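Local coordinates for protein DNA ligase (Archaeoglobus fulgidus, PDB 3GDE) that probably seals nicks in double-stranded DNA during replication, recombination and repair, using ATP and passing through an AMP-lysine intermediate, at residues V226-A231 and G255-V260; I297-V302 and H338-L343; Y194-D199 and M218-H223. All blocks are in the same frame, centred on the assembly; numbering follows the deposited sequence.

Along the chain the three contacts come in series: contact 3 closes first, then contact 1, then contact 2. Contacts 1 and 2 both lie within the ATP-dependent ligase domain, with centres about 8 Å apart. They share a sheet through neighbouring strands 256-262 and 296-306. A salt bridge from Arg257 NH2 to Asp299 OD2 joins them, within the predicted ATP site, to which Arg257 belongs. The centre of contact 3 is about 14 Å from that of contact 1 and 17 Å from that of contact 2. Its Ile220 packs on Ile297, and Met195 accepts a probable backbone hydrogen bond from Arg227. Contact 3 thus touches both others, through the end of helix 187-197 and the loop after helix 200-216.

Contact 1 of 3, residues V226-A231 and G255-V260; sequences VRMMLA and GSRVQV
Segments 226-231 and 255-260 run in roughly opposite directions, 153° apart end to end, yet no backbone bond joins them: Met228 and Gln259, the nearest pair, have CA atoms 8.1 Å apart. Side chains of strand 256-262 bridge the gap. Gln259 reads the backbone of Val226 with both ends of its amide. Its OE1 takes the N-H of Val226 N at 3.0 Å, in the carbonyl plane and nearly straight at 167°. Its NE2 gives a bond to Val226 O, with the acceptor tilted from the amide plane. OE1 is also bonded to His261. Arg257 keeps CG anti to its backbone N, chi1 -159°, and stays extended to NE. This carries the guanidinium end-on to Met229 O, which takes both NH1 (2.7 Å) and NH2 (3.0 Å) near the guanidinium plane. Met228 runs alongside in the opposite direction. Its CB lies over one guanidinium face, offset toward the rim, and its CE reaches Val258 C at 3.6 Å. Arg257, a predicted ATP-binding residue, also forms a salt bridge with Asp299. Behind strand 256-262, Ser256 and Val258 pack on helix 313-321, while strand 296-306 runs alongside it; Arg227 touches helix 187-197.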
ATOM      1  N   VAL A 226      -5.103 -10.438   6.536  1.00 27.08           N
ATOM      2  CA  VAL A 226      -6.408  -9.843   6.366  1.00 26.54           C
ATOM      3  C   VAL A 226      -6.331  -8.332   6.592  1.00 26.52           C
ATOM      4  O   VAL A 226      -5.563  -7.843   7.434  1.00 26.53           O
ATOM      5  CB  VAL A 226      -7.537 -10.610   7.149  1.00 26.96           C
ATOM      6  CG1 VAL A 226      -6.991 -11.829   7.910  1.00 26.12           C
ATOM      7  CG2 VAL A 226      -8.405  -9.686   8.025  1.00 26.72           C
ATOM      8  N   ARG A 227      -7.085  -7.597   5.781  1.00 26.04           N
ATOM      9  CA  ARG A 227      -7.094  -6.148   5.856  1.00 26.10           C
ATOM     10  C   ARG A 227      -7.591  -5.736   7.230  1.00 25.52           C
ATOM     11  O   ARG A 227      -8.645  -6.191   7.678  1.00 25.23           O
ATOM     12  CB  ARG A 227      -7.991  -5.570   4.773  1.00 26.34           C
ATOM     13  CG  ARG A 227      -7.480  -4.285   4.212  1.00 28.40           C
ATOM     14  CD  ARG A 227      -6.274  -4.518   3.331  1.00 33.76           C
ATOM     15  NE  ARG A 227      -6.619  -4.524   1.912  1.00 36.32           N
ATOM     16  CZ  ARG A 227      -6.794  -3.426   1.185  1.00 38.08           C
ATOM     17  NH1 ARG A 227      -6.674  -2.228   1.740  1.00 40.05           N
ATOM     18  NH2 ARG A 227      -7.107  -3.523  -0.095  1.00 40.81           N
ATOM     19  N   MET A 228      -6.818  -4.902   7.911  1.00 25.20           N
ATOM     20  CA  MET A 228      -7.160  -4.525   9.280  1.00 25.52           C
ATOM     21  C   MET A 228      -8.427  -3.674   9.354  1.00 25.40           C
ATOM     22  O   MET A 228      -8.708  -2.873   8.456  1.00 25.08           O
ATOM     23  CB  MET A 228      -5.990  -3.796   9.939  1.00 25.61           C
ATOM     24  CG  MET A 228      -4.753  -4.654  10.084  1.00 24.79           C
ATOM     25  SD  MET A 228      -3.340  -3.589  10.282  1.00 26.52           S
ATOM     26  CE  MET A 228      -2.045  -4.794  10.607  1.00 25.97           C
ATOM     27  N   MET A 229      -9.197  -3.867  10.415  1.00 25.68           N
ATOM     28  CA  MET A 229     -10.324  -2.977  10.706  1.00 26.69           C
ATOM     29  C   MET A 229      -9.772  -1.620  11.123  1.00 26.83           C
ATOM     30  O   MET A 229      -8.830  -1.546  11.911  1.00 27.06           O
ATOM     31  CB  MET A 229     -11.210  -3.564  11.809  1.00 26.12           C
ATOM     32  CG  MET A 229     -12.438  -2.741  12.131  1.00 26.74           C
ATOM     33  SD  MET A 229     -13.532  -3.646  13.214  1.00 28.28           S
ATOM     34  CE  MET A 229     -14.941  -2.536  13.272  1.00 24.66           C
ATOM     35  N   LEU A 230     -10.349  -0.549  10.589  1.00 27.64           N
ATOM     36  CA  LEU A 230      -9.835   0.798  10.838  1.00 28.22           C
ATOM     37  C   LEU A 230     -10.803   1.654  11.644  1.00 29.09           C
ATOM     38  O   LEU A 230     -12.013   1.460  11.564  1.00 29.58           O
ATOM     39  CB  LEU A 230      -9.513   1.485   9.505  1.00 27.96           C
ATOM     40  CG  LEU A 230      -8.528   0.801   8.552  1.00 27.00           C
ATOM     41  CD1 LEU A 230      -8.415   1.608   7.260  1.00 25.93           C
ATOM     42  CD2 LEU A 230      -7.163   0.632   9.200  1.00 25.25           C
ATOM     43  N   ALA A 231     -10.269   2.616  12.400  1.00 30.03           N
ATOM     44  CA  ALA A 231     -11.086   3.519  13.212  1.00 30.76           C
ATOM     45  C   ALA A 231     -11.207   4.930  12.623  1.00 31.68           C
ATOM     46  O   ALA A 231     -10.287   5.424  11.962  1.00 31.56           O
ATOM     47  CB  ALA A 231     -10.544   3.586  14.621  1.00 30.36           C
ATOM     48  N   GLY A 255       2.899   3.667  18.321  1.00 28.28           N
ATOM     49  CA  GLY A 255       3.614   2.525  17.770  1.00 27.76           C
ATOM     50  C   GLY A 255       3.161   2.177  16.365  1.00 27.36           C
ATOM     51  O   GLY A 255       2.530   2.996  15.694  1.00 26.89           O
ATOM     52  N   SER A 256       3.503   0.967  15.918  1.00 26.75           N
ATOM     53  CA  SER A 256       3.110   0.497  14.597  1.00 26.61           C
ATOM     54  C   SER A 256       2.197  -0.708  14.689  1.00 26.10           C
ATOM     55  O   SER A 256       2.527  -1.694  15.326  1.00 25.89           O
ATOM     56  CB  SER A 256       4.324   0.166  13.740  1.00 26.20           C
ATOM     57  OG  SER A 256       5.187   1.276  13.665  1.00 28.90           O
ATOM     58  N   ARG A 257       1.054  -0.622  14.023  1.00 25.97           N
ATOM     59  CA  ARG A 257       0.118  -1.722  13.990  1.00 26.12           C
ATOM     60  C   ARG A 257       0.671  -2.933  13.218  1.00 26.40           C
ATOM     61  O   ARG A 257       1.328  -2.793  12.182  1.00 26.89           O
ATOM     62  CB  ARG A 257      -1.207  -1.267  13.415  1.00 25.49           C
ATOM     63  CG  ARG A 257      -2.336  -2.182  13.803  1.00 26.32           C
ATOM     64  CD  ARG A 257      -3.668  -1.534  13.593  1.00 24.46           C
ATOM     65  NE  ARG A 257      -4.732  -2.520  13.640  1.00 21.53           N
ATOM     66  CZ  ARG A 257      -5.991  -2.270  13.304  1.00 21.96           C
ATOM     67  NH1 ARG A 257      -6.345  -1.051  12.890  1.00 19.15           N
ATOM     68  NH2 ARG A 257      -6.895  -3.240  13.368  1.00 19.50           N
ATOM     69  N   VAL A 258       0.432  -4.113  13.762  1.00 26.32           N
ATOM     70  CA  VAL A 258       0.839  -5.356  13.129  1.00 26.50           C
ATOM     71  C   VAL A 258      -0.243  -6.419  13.270  1.00 26.71           C
ATOM     72  O   VAL A 258      -1.176  -6.305  14.092  1.00 26.28           O
ATOM     73  CB  VAL A 258       2.178  -5.936  13.696  1.00 26.22           C
ATOM     74  CG1 VAL A 258       3.328  -4.990  13.450  1.00 25.79           C
ATOM     75  CG2 VAL A 258       2.046  -6.320  15.175  1.00 26.04           C
ATOM     76  N   GLN A 259      -0.099  -7.451  12.452  1.00 26.80           N
ATOM     77  CA  GLN A 259      -0.968  -8.606  12.515  1.00 27.18           C
ATOM     78  C   GLN A 259      -0.089  -9.861  12.581  1.00 27.40           C
ATOM     79  O   GLN A 259       0.785 -10.073  11.743  1.00 27.20           O
ATOM     80  CB  GLN A 259      -1.891  -8.607  11.303  1.00 26.92           C
ATOM     81  CG  GLN A 259      -2.975  -9.637  11.345  1.00 26.96           C
ATOM     82  CD  GLN A 259      -3.827  -9.584  10.113  1.00 26.03           C
ATOM     83  OE1 GLN A 259      -3.575 -10.298   9.146  1.00 26.77           O
ATOM     84  NE2 GLN A 259      -4.823  -8.708  10.121  1.00 25.26           N
ATOM     85  N   VAL A 260      -0.319 -10.672  13.602  1.00 28.48           N
ATOM     86  CA  VAL A 260       0.550 -11.805  13.917  1.00 29.21           C
ATOM     87  C   VAL A 260      -0.179 -13.122  13.664  1.00 29.87           C
ATOM     88  O   VAL A 260      -1.284 -13.336  14.173  1.00 29.83           O
ATOM     89  CB  VAL A 260       1.056 -11.716  15.386  1.00 29.25           C
ATOM     90  CG1 VAL A 260       1.725 -13.022  15.830  1.00 29.92           C
ATOM     91  CG2 VAL A 260       2.012 -10.532  15.541  1.00 29.04           C
TER

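Contact 2 of 3, residues I297-V302 and H338-L343; sequences ILDGEV and HFFDIL
The Phe339 ring receives Leu298 CD1 over the centre of one face, a CH-pi contact at 3.8 Å from the centroid, while Asp299 O lies at its edge. The Phe340 ring has that same Asp299 O over one face. Asp299 CB and OD2 meet its CE1, and the Glu301 carboxylate approaches obliquely, with planes 25° apart. Phe340 CG sits between the backbone N and the carbonyl carbon, chi1 57°, which turns the ring back across the neighbouring strand. Its CE2 comes to 3.6 Å from Gly300 C. With an alanine in place of Phe340, the carbonyl of Asp299 and the backbone of Gly300 would probably lose the ring that packs on them. Leu298 CD2 packs on Ile342 CG1 at 3.7 Å, on the face that carries Phe339. On the other face, Asp299, the salt-bridge partner of Arg257, is also bonded to Tyr409, and Asp341 is held by Arg357. Antiparallel backbone bonds join the strands, among them Glu301 N to His338 O at 2.7 Å. Asp299 O accepts from both Phe340 N (3.0 Å) and Asp341 N (3.2 Å). This is a classic beta bulge, set in the adenylation domain where Glu301 and Phe340 are predicted to bind ATP.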
ATOM      1  N   ILE A 297      -4.581 -15.671  14.888  1.00 30.92           N
ATOM      2  CA  ILE A 297      -4.178 -14.483  14.154  1.00 30.28           C
ATOM      3  C   ILE A 297      -4.603 -13.299  15.007  1.00 30.04           C
ATOM      4  O   ILE A 297      -5.785 -13.112  15.297  1.00 29.17           O
ATOM      5  CB  ILE A 297      -4.790 -14.418  12.739  1.00 30.43           C
ATOM      6  CG1 ILE A 297      -4.219 -15.538  11.886  1.00 29.57           C
ATOM      7  CG2 ILE A 297      -4.519 -13.042  12.095  1.00 29.90           C
ATOM      8  CD1 ILE A 297      -5.077 -15.922  10.724  1.00 33.45           C
ATOM      9  N   LEU A 298      -3.612 -12.524  15.426  1.00 29.93           N
ATOM     10  CA  LEU A 298      -3.829 -11.440  16.380  1.00 30.37           C
ATOM     11  C   LEU A 298      -3.599 -10.073  15.757  1.00 30.13           C
ATOM     12  O   LEU A 298      -2.702  -9.913  14.931  1.00 29.75           O
ATOM     13  CB  LEU A 298      -2.881 -11.597  17.581  1.00 29.90           C
ATOM     14  CG  LEU A 298      -2.907 -12.893  18.392  1.00 30.64           C
ATOM     15  CD1 LEU A 298      -1.900 -12.817  19.531  1.00 30.99           C
ATOM     16  CD2 LEU A 298      -4.294 -13.194  18.933  1.00 29.51           C
ATOM     17  N   ASP A 299      -4.406  -9.105  16.181  1.00 30.55           N
ATOM     18  CA  ASP A 299      -4.178  -7.689  15.910  1.00 31.19           C
ATOM     19  C   ASP A 299      -3.476  -7.025  17.095  1.00 30.59           C
ATOM     20  O   ASP A 299      -3.926  -7.135  18.233  1.00 29.63           O
ATOM     21  CB  ASP A 299      -5.509  -6.975  15.649  1.00 32.05           C
ATOM     22  CG  ASP A 299      -5.714  -6.600  14.185  1.00 35.49           C
ATOM     23  OD1 ASP A 299      -5.120  -7.248  13.270  1.00 37.62           O
ATOM     24  OD2 ASP A 299      -6.488  -5.639  13.953  1.00 37.55           O
ATOM     25  N   GLY A 300      -2.385  -6.317  16.815  1.00 30.63           N
ATOM     26  CA  GLY A 300      -1.609  -5.672  17.860  1.00 31.05           C
ATOM     27  C   GLY A 300      -0.880  -4.386  17.497  1.00 31.49           C
ATOM     28  O   GLY A 300      -0.867  -3.945  16.352  1.00 30.89           O
ATOM     29  N   GLU A 301      -0.266  -3.789  18.510  1.00 32.03           N
ATOM     30  CA  GLU A 301       0.595  -2.645  18.320  1.00 32.70           C
ATOM     31  C   GLU A 301       2.000  -2.980  18.812  1.00 32.59           C
ATOM     32  O   GLU A 301       2.183  -3.460  19.939  1.00 32.21           O
ATOM     33  CB  GLU A 301       0.032  -1.447  19.079  1.00 33.02           C
ATOM     34  CG  GLU A 301       0.430  -0.112  18.503  1.00 34.81           C
ATOM     35  CD  GLU A 301      -0.430   0.332  17.329  1.00 37.11           C
ATOM     36  OE1 GLU A 301       0.038   1.213  16.573  1.00 41.27           O
ATOM     37  OE2 GLU A 301      -1.561  -0.161  17.155  1.00 36.71           O
ATOM     38  N   VAL A 302       2.988  -2.747  17.957  1.00 32.59           N
ATOM     39  CA  VAL A 302       4.389  -2.878  18.359  1.00 32.66           C
ATOM     40  C   VAL A 302       4.927  -1.495  18.745  1.00 33.21           C
ATOM     41  O   VAL A 302       4.785  -0.523  17.987  1.00 32.63           O
ATOM     42  CB  VAL A 302       5.241  -3.529  17.245  1.00 32.42           C
ATOM     43  CG1 VAL A 302       6.719  -3.472  17.580  1.00 32.31           C
ATOM     44  CG2 VAL A 302       4.824  -4.969  17.059  1.00 33.07           C
ATOM     45  N   HIS A 338       1.723  -5.197  22.077  1.00 33.81           N
ATOM     46  CA  HIS A 338       0.474  -5.110  22.823  1.00 33.06           C
ATOM     47  C   HIS A 338      -0.670  -5.506  21.911  1.00 32.51           C
ATOM     48  O   HIS A 338      -0.965  -4.819  20.931  1.00 32.94           O
ATOM     49  CB  HIS A 338       0.254  -3.697  23.361  1.00 32.96           C
ATOM     50  CG  HIS A 338       1.330  -3.232  24.293  1.00 33.00           C
ATOM     51  ND1 HIS A 338       1.098  -2.974  25.626  1.00 32.79           N
ATOM     52  CD2 HIS A 338       2.647  -2.991  24.088  1.00 32.12           C
ATOM     53  CE1 HIS A 338       2.221  -2.585  26.199  1.00 32.75           C
ATOM     54  NE2 HIS A 338       3.178  -2.595  25.289  1.00 32.70           N
ATOM     55  N   PHE A 339      -1.307  -6.622  22.240  1.00 31.56           N
ATOM     56  CA  PHE A 339      -2.389  -7.154  21.445  1.00 30.87           C
ATOM     57  C   PHE A 339      -3.739  -6.671  21.950  1.00 30.38           C
ATOM     58  O   PHE A 339      -3.947  -6.554  23.157  1.00 30.09           O
ATOM     59  CB  PHE A 339      -2.302  -8.686  21.388  1.00 30.77           C
ATOM     60  CG  PHE A 339      -1.070  -9.182  20.687  1.00 30.86           C
ATOM     61  CD1 PHE A 339      -0.939  -9.046  19.305  1.00 29.49           C
ATOM     62  CD2 PHE A 339      -0.021  -9.767  21.407  1.00 31.20           C
ATOM     63  CE1 PHE A 339       0.212  -9.492  18.650  1.00 29.32           C
ATOM     64  CE2 PHE A 339       1.136 -10.227  20.754  1.00 29.78           C
ATOM     65  CZ  PHE A 339       1.247 -10.081  19.372  1.00 29.57           C
ATOM     66  N   PHE A 340      -4.632  -6.356  21.008  1.00 29.83           N
ATOM     67  CA  PHE A 340      -5.958  -5.823  21.325  1.00 29.29           C
ATOM     68  C   PHE A 340      -7.106  -6.547  20.628  1.00 29.04           C
ATOM     69  O   PHE A 340      -8.266  -6.306  20.940  1.00 28.96           O
ATOM     70  CB  PHE A 340      -6.033  -4.313  21.054  1.00 29.31           C
ATOM     71  CG  PHE A 340      -5.704  -3.908  19.632  1.00 29.62           C
ATOM     72  CD1 PHE A 340      -6.667  -3.985  18.621  1.00 29.74           C
ATOM     73  CD2 PHE A 340      -4.446  -3.394  19.314  1.00 30.17           C
ATOM     74  CE1 PHE A 340      -6.378  -3.586  17.310  1.00 29.07           C
ATOM     75  CE2 PHE A 340      -4.141  -3.003  17.996  1.00 29.84           C
ATOM     76  CZ  PHE A 340      -5.118  -3.100  16.996  1.00 29.19           C
ATOM     77  N   ASP A 341      -6.788  -7.417  19.676  1.00 29.04           N
ATOM     78  CA  ASP A 341      -7.813  -8.205  19.002  1.00 29.64           C
ATOM     79  C   ASP A 341      -7.314  -9.534  18.427  1.00 29.45           C
ATOM     80  O   ASP A 341      -6.112  -9.777  18.318  1.00 29.56           O
ATOM     81  CB  ASP A 341      -8.519  -7.376  17.918  1.00 29.72           C
ATOM     82  CG  ASP A 341     -10.023  -7.565  17.933  1.00 30.69           C
ATOM     83  OD1 ASP A 341     -10.494  -8.685  18.233  1.00 32.08           O
ATOM     84  OD2 ASP A 341     -10.740  -6.591  17.648  1.00 30.76           O
ATOM     85  N   ILE A 342      -8.268 -10.382  18.065  1.00 29.52           N
ATOM     86  CA  ILE A 342      -8.002 -11.720  17.547  1.00 29.67           C
ATOM     87  C   ILE A 342      -9.002 -11.998  16.417  1.00 30.03           C
ATOM     88  O   ILE A 342     -10.199 -11.736  16.556  1.00 29.39           O
ATOM     89  CB  ILE A 342      -8.063 -12.783  18.695  1.00 29.89           C
ATOM     90  CG1 ILE A 342      -7.807 -14.207  18.170  1.00 29.05           C
ATOM     91  CG2 ILE A 342      -9.385 -12.661  19.508  1.00 29.09           C
ATOM     92  CD1 ILE A 342      -7.556 -15.223  19.269  1.00 29.80           C
ATOM     93  N   LEU A 343      -8.502 -12.490  15.287  1.00 30.78           N
ATOM     94  CA  LEU A 343      -9.330 -12.649  14.085  1.00 31.77           C
ATOM     95  C   LEU A 343      -9.528 -14.128  13.791  1.00 32.78           C
ATOM     96  O   LEU A 343     -10.476 -14.533  13.114  1.00 32.79           O
ATOM     97  CB  LEU A 343      -8.698 -11.966  12.861  1.00 31.19           C
ATOM     98  CG  LEU A 343      -7.867 -10.666  12.906  1.00 32.17           C
ATOM     99  CD1 LEU A 343      -7.853 -10.012  11.517  1.00 30.21           C
ATOM    100  CD2 LEU A 343      -8.313  -9.661  13.955  1.00 30.91           C
TER

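Contact 3 of 3, residues Y194-D199 and M218-H223; sequences YMITND and MKIEIH
Ile196 meets the loop at Met218, Lys219 and Ile220 through its two branches. Its CG1 lies between the backbone N and the carbonyl carbon, chi1 64°, and the chain then extends to CD1. That methyl reaches the loop backbone, 3.3 Å from Met218 O and 3.4 Å from Lys219 C. The other branch, CG2, touches Ile220 CG1 at 3.9 Å, and these two side chains cross at about a right angle. Beside them, Met218 bends at its last torsion, chi3 81°, and its CE meets the CG2 methyl of Thr197 at 3.5 Å, tighter than usual for carbons. Thr197 OG1 bonds back to Ala193 O in the helix. No direct hydrogen bond spans the contact; two waters do so instead. One lies 2.6 Å from Ile196 O, in position to donate to it, and accepts from Glu221 N at 3.1 Å. The other is in position to donate to Ile196 O and to Lys219 O (2.9 Å). Ile220 N is bonded to Glu348. The chemistry is therefore mixed: apolar methyl and methylene groups meet across the joint between the end of helix 187-197 and the loop after helix 200-216, while water links the backbone polar groups.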
ATOM      1  N   TYR A 194     -11.781 -10.016  -0.999  1.00 26.89           N
ATOM      2  CA  TYR A 194     -10.522  -9.307  -1.160  1.00 27.40           C
ATOM      3  C   TYR A 194      -9.895  -8.920   0.181  1.00 26.97           C
ATOM      4  O   TYR A 194      -8.671  -9.018   0.358  1.00 26.45           O
ATOM      5  CB  TYR A 194     -10.717  -8.057  -2.019  1.00 28.16           C
ATOM      6  CG  TYR A 194      -9.443  -7.317  -2.357  1.00 29.47           C
ATOM      7  CD1 TYR A 194      -8.286  -8.002  -2.741  1.00 29.58           C
ATOM      8  CD2 TYR A 194      -9.406  -5.931  -2.333  1.00 31.85           C
ATOM      9  CE1 TYR A 194      -7.121  -7.321  -3.079  1.00 31.07           C
ATOM     10  CE2 TYR A 194      -8.257  -5.238  -2.667  1.00 33.10           C
ATOM     11  CZ  TYR A 194      -7.115  -5.938  -3.041  1.00 31.91           C
ATOM     12  OH  TYR A 194      -5.973  -5.236  -3.368  1.00 32.08           O
ATOM     13  N   MET A 195     -10.734  -8.483   1.115  1.00 26.60           N
ATOM     14  CA  MET A 195     -10.259  -8.056   2.432  1.00 26.62           C
ATOM     15  C   MET A 195      -9.636  -9.199   3.259  1.00 26.53           C
ATOM     16  O   MET A 195      -8.788  -8.951   4.117  1.00 26.75           O
ATOM     17  CB  MET A 195     -11.371  -7.337   3.208  1.00 26.74           C
ATOM     18  CG  MET A 195     -11.890  -6.041   2.563  1.00 26.95           C
ATOM     19  SD  MET A 195     -10.620  -4.804   2.190  1.00 27.91           S
ATOM     20  CE  MET A 195     -11.555  -3.610   1.248  1.00 29.51           C
ATOM     21  N   ILE A 196     -10.032 -10.444   3.001  1.00 26.42           N
ATOM     22  CA  ILE A 196      -9.456 -11.573   3.748  1.00 26.88           C
ATOM     23  C   ILE A 196      -8.390 -12.375   2.989  1.00 26.68           C
ATOM     24  O   ILE A 196      -7.733 -13.232   3.579  1.00 26.62           O
ATOM     25  CB  ILE A 196     -10.521 -12.541   4.333  1.00 27.12           C
ATOM     26  CG1 ILE A 196     -11.306 -13.231   3.222  1.00 28.26           C
ATOM     27  CG2 ILE A 196     -11.438 -11.827   5.340  1.00 27.72           C
ATOM     28  CD1 ILE A 196     -11.886 -14.558   3.644  1.00 29.50           C
ATOM     29  N   THR A 197      -8.218 -12.100   1.695  1.00 26.71           N
ATOM     30  CA  THR A 197      -7.194 -12.788   0.885  1.00 26.47           C
ATOM     31  C   THR A 197      -6.096 -11.854   0.430  1.00 26.62           C
ATOM     32  O   THR A 197      -4.963 -12.289   0.234  1.00 27.11           O
ATOM     33  CB  THR A 197      -7.777 -13.470  -0.377  1.00 26.42           C
ATOM     34  OG1 THR A 197      -8.367 -12.484  -1.232  1.00 24.76           O
ATOM     35  CG2 THR A 197      -8.813 -14.518  -0.002  1.00 25.95           C
ATOM     36  N   ASN A 198      -6.447 -10.579   0.241  1.00 26.83           N
ATOM     37  CA  ASN A 198      -5.543  -9.555  -0.290  1.00 26.79           C
ATOM     38  C   ASN A 198      -4.842  -9.931  -1.611  1.00 27.06           C
ATOM     39  O   ASN A 198      -3.681  -9.557  -1.868  1.00 26.83           O
ATOM     40  CB  ASN A 198      -4.557  -9.106   0.797  1.00 26.89           C
ATOM     41  CG  ASN A 198      -5.225  -8.245   1.848  1.00 26.43           C
ATOM     42  OD1 ASN A 198      -5.462  -7.057   1.622  1.00 27.01           O
ATOM     43  ND2 ASN A 198      -5.562  -8.843   2.988  1.00 24.42           N
ATOM     44  N   ASP A 199      -5.579 -10.662  -2.445  1.00 27.19           N
ATOM     45  CA  ASP A 199      -5.155 -11.011  -3.786  1.00 27.62           C
ATOM     46  C   ASP A 199      -6.383 -10.988  -4.695  1.00 27.55           C
ATOM     47  O   ASP A 199      -7.171 -11.938  -4.697  1.00 27.44           O
ATOM     48  CB  ASP A 199      -4.499 -12.400  -3.788  1.00 28.17           C
ATOM     49  CG  ASP A 199      -3.841 -12.751  -5.125  1.00 29.13           C
ATOM     50  OD1 ASP A 199      -4.198 -12.169  -6.178  1.00 30.37           O
ATOM     51  OD2 ASP A 199      -2.961 -13.631  -5.122  1.00 30.40           O
ATOM     52  N   MET A 218     -15.183 -18.285   1.169  1.00 40.17           N
ATOM     53  CA  MET A 218     -13.770 -18.019   1.467  1.00 40.00           C
ATOM     54  C   MET A 218     -13.563 -17.616   2.933  1.00 39.52           C
ATOM     55  O   MET A 218     -14.332 -16.830   3.500  1.00 39.64           O
ATOM     56  CB  MET A 218     -13.180 -16.973   0.517  1.00 39.88           C
ATOM     57  CG  MET A 218     -13.204 -17.393  -0.944  1.00 39.99           C
ATOM     58  SD  MET A 218     -12.311 -16.298  -2.053  1.00 40.67           S
ATOM     59  CE  MET A 218     -10.629 -16.869  -1.815  1.00 41.18           C
ATOM     60  N   LYS A 219     -12.528 -18.183   3.544  1.00 39.15           N
ATOM     61  CA  LYS A 219     -12.232 -17.950   4.957  1.00 38.72           C
ATOM     62  C   LYS A 219     -10.821 -17.406   5.154  1.00 38.07           C
ATOM     63  O   LYS A 219      -9.963 -17.524   4.268  1.00 37.81           O
ATOM     64  CB  LYS A 219     -12.382 -19.244   5.771  1.00 38.77           C
ATOM     65  CG  LYS A 219     -13.766 -19.831   5.818  1.00 39.85           C
ATOM     66  CD  LYS A 219     -13.691 -21.254   6.344  1.00 43.02           C
ATOM     67  CE  LYS A 219     -15.024 -21.986   6.185  1.00 44.54           C
ATOM     68  NZ  LYS A 219     -14.866 -23.441   6.509  1.00 45.29           N
ATOM     69  N   ILE A 220     -10.598 -16.810   6.324  1.00 37.54           N
ATOM     70  CA  ILE A 220      -9.266 -16.437   6.776  1.00 37.15           C
ATOM     71  C   ILE A 220      -8.444 -17.711   6.960  1.00 37.12           C
ATOM     72  O   ILE A 220      -8.909 -18.672   7.564  1.00 36.44           O
ATOM     73  CB  ILE A 220      -9.317 -15.662   8.129  1.00 37.20           C
ATOM     74  CG1 ILE A 220     -10.125 -14.366   7.984  1.00 36.84           C
ATOM     75  CG2 ILE A 220      -7.910 -15.393   8.657  1.00 36.51           C
ATOM     76  CD1 ILE A 220     -10.538 -13.730   9.297  1.00 36.94           C
ATOM     77  N   GLU A 221      -7.235 -17.714   6.413  1.00 37.33           N
ATOM     78  CA  GLU A 221      -6.281 -18.768   6.692  1.00 38.05           C
ATOM     79  C   GLU A 221      -4.985 -18.177   7.234  1.00 37.37           C
ATOM     80  O   GLU A 221      -4.559 -17.089   6.816  1.00 37.45           O
ATOM     81  CB  GLU A 221      -6.061 -19.692   5.474  1.00 37.82           C
ATOM     82  CG  GLU A 221      -5.758 -19.014   4.156  1.00 39.46           C
ATOM     83  CD  GLU A 221      -5.939 -19.949   2.947  1.00 40.26           C
ATOM     84  OE1 GLU A 221      -7.087 -20.090   2.456  1.00 42.25           O
ATOM     85  OE2 GLU A 221      -4.926 -20.530   2.482  1.00 42.64           O
ATOM     86  N   ILE A 222      -4.377 -18.889   8.183  1.00 36.80           N
ATOM     87  CA  ILE A 222      -3.164 -18.423   8.844  1.00 36.27           C
ATOM     88  C   ILE A 222      -2.023 -18.226   7.843  1.00 35.81           C
ATOM     89  O   ILE A 222      -1.788 -19.069   6.961  1.00 35.39           O
ATOM     90  CB  ILE A 222      -2.723 -19.343  10.014  1.00 36.38           C
ATOM     91  CG1 ILE A 222      -3.819 -19.422  11.074  1.00 36.99           C
ATOM     92  CG2 ILE A 222      -1.446 -18.807  10.668  1.00 36.74           C
ATOM     93  CD1 ILE A 222      -3.470 -20.289  12.285  1.00 36.57           C
ATOM     94  N   HIS A 223      -1.347 -17.087   7.998  1.00 34.89           N
ATOM     95  CA  HIS A 223      -0.233 -16.647   7.159  1.00 34.28           C
ATOM     96  C   HIS A 223      -0.690 -15.927   5.880  1.00 33.46           C
ATOM     97  O   HIS A 223       0.134 -15.421   5.118  1.00 33.34           O
ATOM     98  CB  HIS A 223       0.798 -17.772   6.909  1.00 34.46           C
ATOM     99  CG  HIS A 223       1.349 -18.369   8.172  1.00 36.28           C
ATOM    100  ND1 HIS A 223       1.124 -19.679   8.543  1.00 37.60           N
ATOM    101  CD2 HIS A 223       2.084 -17.821   9.171  1.00 36.67           C
ATOM    102  CE1 HIS A 223       1.708 -19.915   9.705  1.00 38.28           C
ATOM    103  NE2 HIS A 223       2.301 -18.804  10.105  1.00 38.13           N
TER
HETATM  104  O   HOH W   1      -6.693 -14.897   5.261  1.00 27.33           O
HETATM  105  O   HOH W   2      -7.615 -16.422   2.876  1.00 37.95           O